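Local atomic coordinates of phenol hydroxylase component phO (Pseudomonas stutzeri, PDB entry 3U52), a protein that is a small component of a bacterial multicomponent phenol hydroxylase, probably assisting the oxygenase that adds a hydroxyl group to phenol. Residues 44-53 against 87-98. Residues are numbered along the deposited sequence; the frame is centred on the assembly and turned at random.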
loop_
_atom_site.group_PDB
_atom_site.type_symbol
_atom_site.label_atom_id
_atom_site.label_comp_id
_atom_site.label_asym_id
_atom_site.label_seq_id
_atom_site.Cartn_x
_atom_site.Cartn_y
_atom_site.Cartn_z
ATOM N N VAL E 44 43.124 -28.182 -27.220
ATOM C CA VAL E 44 43.804 -28.796 -28.351
ATOM C C VAL E 44 44.998 -29.625 -27.810
ATOM O O VAL E 44 45.582 -29.278 -26.766
ATOM C CB VAL E 44 44.220 -27.593 -29.246
ATOM C CG1 VAL E 44 45.696 -27.283 -29.284
ATOM C CG2 VAL E 44 43.470 -27.497 -30.515
ATOM N N GLN E 45 45.333 -30.719 -28.502
ATOM C CA GLN E 45 46.499 -31.547 -28.114
ATOM C C GLN E 45 47.728 -30.932 -28.775
ATOM O O GLN E 45 47.778 -30.854 -29.999
ATOM C CB GLN E 45 46.333 -33.029 -28.541
ATOM C CG GLN E 45 44.856 -33.573 -28.732
ATOM C CD GLN E 45 44.228 -34.257 -27.486
ATOM O OE1 GLN E 45 44.929 -34.585 -26.507
ATOM N NE2 GLN E 45 42.886 -34.471 -27.525
ATOM N N PRO E 46 48.731 -30.502 -27.986
ATOM C CA PRO E 46 49.948 -29.891 -28.552
ATOM C C PRO E 46 50.655 -30.800 -29.604
ATOM O O PRO E 46 51.409 -30.319 -30.457
ATOM C CB PRO E 46 50.832 -29.657 -27.326
ATOM C CG PRO E 46 50.186 -30.411 -26.186
ATOM C CD PRO E 46 48.779 -30.601 -26.513
ATOM N N GLY E 47 50.363 -32.094 -29.567
ATOM C CA GLY E 47 50.905 -33.017 -30.549
ATOM C C GLY E 47 50.153 -33.129 -31.872
ATOM O O GLY E 47 50.698 -33.692 -32.839
ATOM N N MET E 48 48.928 -32.599 -31.956
ATOM C CA MET E 48 48.170 -32.760 -33.201
ATOM C C MET E 48 48.846 -31.940 -34.300
ATOM O O MET E 48 49.551 -30.987 -34.009
ATOM C CB MET E 48 46.701 -32.379 -33.029
ATOM C CG MET E 48 46.420 -30.872 -33.076
ATOM S SD MET E 48 44.694 -30.418 -32.706
ATOM C CE MET E 48 43.741 -31.304 -33.904
ATOM N N THR E 49 48.665 -32.340 -35.547
ATOM C CA THR E 49 49.336 -31.644 -36.654
ATOM C C THR E 49 48.536 -30.389 -37.010
ATOM O O THR E 49 47.343 -30.313 -36.753
ATOM C CB THR E 49 49.446 -32.541 -37.917
ATOM O OG1 THR E 49 48.138 -32.927 -38.353
ATOM C CG2 THR E 49 50.245 -33.817 -37.639
ATOM N N PHE E 50 49.190 -29.415 -37.616
ATOM C CA PHE E 50 48.483 -28.245 -38.106
ATOM C C PHE E 50 47.344 -28.625 -39.051
ATOM O O PHE E 50 46.288 -28.012 -38.986
ATOM C CB PHE E 50 49.417 -27.216 -38.742
ATOM C CG PHE E 50 48.806 -25.838 -38.806
ATOM C CD1 PHE E 50 47.974 -25.477 -39.875
ATOM C CD2 PHE E 50 48.992 -24.932 -37.762
ATOM C CE1 PHE E 50 47.362 -24.202 -39.929
ATOM C CE2 PHE E 50 48.393 -23.679 -37.808
ATOM C CZ PHE E 50 47.578 -23.317 -38.895
ATOM N N SER E 51 47.520 -29.635 -39.908
ATOM C CA SER E 51 46.444 -30.013 -40.829
ATOM C C SER E 51 45.278 -30.694 -40.109
ATOM O O SER E 51 44.122 -30.553 -40.535
ATOM C CB SER E 51 46.965 -30.861 -42.004
ATOM O OG SER E 51 47.538 -32.073 -41.504
ATOM N N ALA E 52 45.550 -31.410 -39.010
ATOM C CA ALA E 52 44.467 -31.974 -38.175
ATOM C C ALA E 52 43.639 -30.856 -37.469
ATOM O O ALA E 52 42.414 -30.950 -37.395
ATOM C CB ALA E 52 45.017 -32.979 -37.155
ATOM N N LEU E 53 44.314 -29.807 -36.991
ATOM C CA LEU E 53 43.649 -28.636 -36.382
ATOM C C LEU E 53 42.648 -28.016 -37.346
ATOM O O LEU E 53 41.488 -27.793 -36.992
ATOM C CB LEU E 53 44.663 -27.584 -35.959
ATOM C CG LEU E 53 44.071 -26.217 -35.570
ATOM C CD1 LEU E 53 43.416 -26.319 -34.175
ATOM C CD2 LEU E 53 45.171 -25.150 -35.614
ATOM N N PRO E 87 52.394 -21.915 -41.697
ATOM C CA PRO E 87 52.142 -23.191 -41.097
ATOM C C PRO E 87 52.816 -24.321 -41.870
ATOM O O PRO E 87 52.913 -24.256 -43.104
ATOM C CB PRO E 87 50.626 -23.341 -41.219
ATOM C CG PRO E 87 50.202 -22.404 -42.295
ATOM C CD PRO E 87 51.168 -21.288 -42.247
ATOM N N LYS E 88 53.250 -25.343 -41.132
ATOM C CA LYS E 88 53.684 -26.634 -41.684
ATOM C C LYS E 88 52.584 -27.665 -41.443
ATOM O O LYS E 88 52.347 -28.084 -40.313
ATOM C CB LYS E 88 54.967 -27.079 -40.991
ATOM C CG LYS E 88 56.111 -26.088 -41.122
ATOM C CD LYS E 88 56.749 -25.758 -39.753
ATOM C CE LYS E 88 58.299 -25.867 -39.763
ATOM N NZ LYS E 88 58.999 -24.992 -40.780
ATOM N N ALA E 89 51.905 -28.068 -42.505
ATOM C CA ALA E 89 50.748 -28.939 -42.378
ATOM C C ALA E 89 50.993 -30.223 -41.555
ATOM O O ALA E 89 50.181 -30.593 -40.729
ATOM C CB ALA E 89 50.210 -29.280 -43.748
ATOM N N ASP E 90 52.120 -30.891 -41.781
ATOM C CA ASP E 90 52.348 -32.213 -41.216
ATOM C C ASP E 90 53.133 -32.156 -39.889
ATOM O O ASP E 90 53.454 -33.193 -39.325
ATOM C CB ASP E 90 53.053 -33.119 -42.264
ATOM C CG ASP E 90 52.127 -33.528 -43.439
ATOM O OD1 ASP E 90 50.990 -34.033 -43.204
ATOM O OD2 ASP E 90 52.544 -33.378 -44.625
ATOM N N ALA E 91 53.425 -30.955 -39.394
ATOM C CA ALA E 91 54.156 -30.762 -38.125
ATOM C C ALA E 91 53.211 -30.454 -36.954
ATOM O O ALA E 91 52.180 -29.789 -37.132
ATOM C CB ALA E 91 55.144 -29.669 -38.259
ATOM N N SER E 92 53.573 -30.922 -35.765
ATOM C CA SER E 92 52.722 -30.730 -34.597
ATOM C C SER E 92 52.571 -29.235 -34.275
ATOM O O SER E 92 53.367 -28.395 -34.715
ATOM C CB SER E 92 53.258 -31.511 -33.378
ATOM O OG SER E 92 54.278 -30.787 -32.717
ATOM N N LEU E 93 51.542 -28.909 -33.500
ATOM C CA LEU E 93 51.353 -27.527 -33.033
ATOM C C LEU E 93 52.562 -27.053 -32.242
ATOM O O LEU E 93 53.097 -25.975 -32.492
ATOM C CB LEU E 93 50.056 -27.433 -32.200
ATOM C CG LEU E 93 48.738 -27.068 -32.917
ATOM C CD1 LEU E 93 48.660 -27.339 -34.428
ATOM C CD2 LEU E 93 47.523 -27.618 -32.188
ATOM N N LYS E 94 53.005 -27.877 -31.297
ATOM C CA LYS E 94 54.077 -27.512 -30.385
ATOM C C LYS E 94 55.442 -27.283 -31.085
ATOM O O LYS E 94 56.165 -26.339 -30.756
ATOM C CB LYS E 94 54.205 -28.584 -29.291
ATOM C CG LYS E 94 55.273 -28.275 -28.260
ATOM C CD LYS E 94 55.323 -29.289 -27.146
ATOM C CE LYS E 94 56.056 -28.688 -25.935
ATOM N NZ LYS E 94 56.050 -29.569 -24.714
ATOM N N GLU E 95 55.797 -28.148 -32.038
ATOM C CA GLU E 95 57.086 -27.989 -32.754
ATOM C C GLU E 95 57.180 -26.734 -33.629
ATOM O O GLU E 95 58.269 -26.201 -33.842
ATOM C CB GLU E 95 57.506 -29.260 -33.508
ATOM C CG GLU E 95 56.511 -29.813 -34.456
ATOM C CD GLU E 95 57.042 -31.015 -35.242
ATOM O OE1 GLU E 95 56.522 -32.151 -35.058
ATOM O OE2 GLU E 95 57.976 -30.820 -36.059
ATOM N N GLN E 96 56.042 -26.219 -34.089
ATOM C CA GLN E 96 56.069 -24.952 -34.802
ATOM C C GLN E 96 55.836 -23.692 -33.952
ATOM O O GLN E 96 55.722 -22.597 -34.487
ATOM C CB GLN E 96 55.229 -25.009 -36.083
ATOM C CG GLN E 96 53.822 -25.474 -35.917
ATOM C CD GLN E 96 53.221 -25.915 -37.221
ATOM O OE1 GLN E 96 52.649 -26.983 -37.313
ATOM N NE2 GLN E 96 53.345 -25.087 -38.238
ATOM N N GLY E 97 55.820 -23.831 -32.625
ATOM C CA GLY E 97 55.794 -22.646 -31.757
ATOM C C GLY E 97 54.403 -22.151 -31.373
ATOM O O GLY E 97 54.243 -21.039 -30.845
ATOM N N ILE E 98 53.389 -22.970 -31.640
ATOM C CA ILE E 98 52.010 -22.633 -31.248
ATOM C C ILE E 98 51.845 -23.123 -29.800
ATOM O O ILE E 98 51.603 -24.300 -29.554
ATOM C CB ILE E 98 51.002 -23.237 -32.241
ATOM C CG1 ILE E 98 51.208 -22.616 -33.631
ATOM C CG2 ILE E 98 49.529 -23.015 -31.796
ATOM C CD1 ILE E 98 50.571 -23.441 -34.727
#
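The backbones meet in a single antiparallel bridge, T49 and S92 forming its non-hydrogen-bonded pair, where L93 N gives a hydrogen bond to M48 O (2.9 Å), nearly in line with its carbonyl, and F50 N gives one to A91 O. K94 N bonds to P46 O beyond one end; beyond the other, A89 O takes two bonds from S51, the backbone N in the carbonyl plane on a lone pair and OG from above that plane (3.1 Å). T49 is the N-cap of helix 50-62, its OG1 accepting from A52 N. The bonds from F50 N and S51 tie loop 87-98, between strands 83-85 and 102-107, to the first turn of the helix that packs on the mixed sheet. In the loop, S92 OG accepts from E95 N, an ST motif. L93 sends CD2 against V44 CG1, a tight 3.4 Å, and alongside M48 CG, while its CD1 reaches F50 CA. With CG anti to the backbone N (chi1 -160°), F50 places its ring with one face against P87, whose CB sits over the ring centre in a CH-pi contact, 3.6 Å from the centroid. L53 CD2 lies toward the rim of the opposite face, and I98 CD1 meets the edge in plane, 3.7 Å from F50 CD2. Replacing F50 by an alanine is likely to open a gap between P87 and I98 and lose the CH-pi contact. W78 also meets this ring edge-to-face.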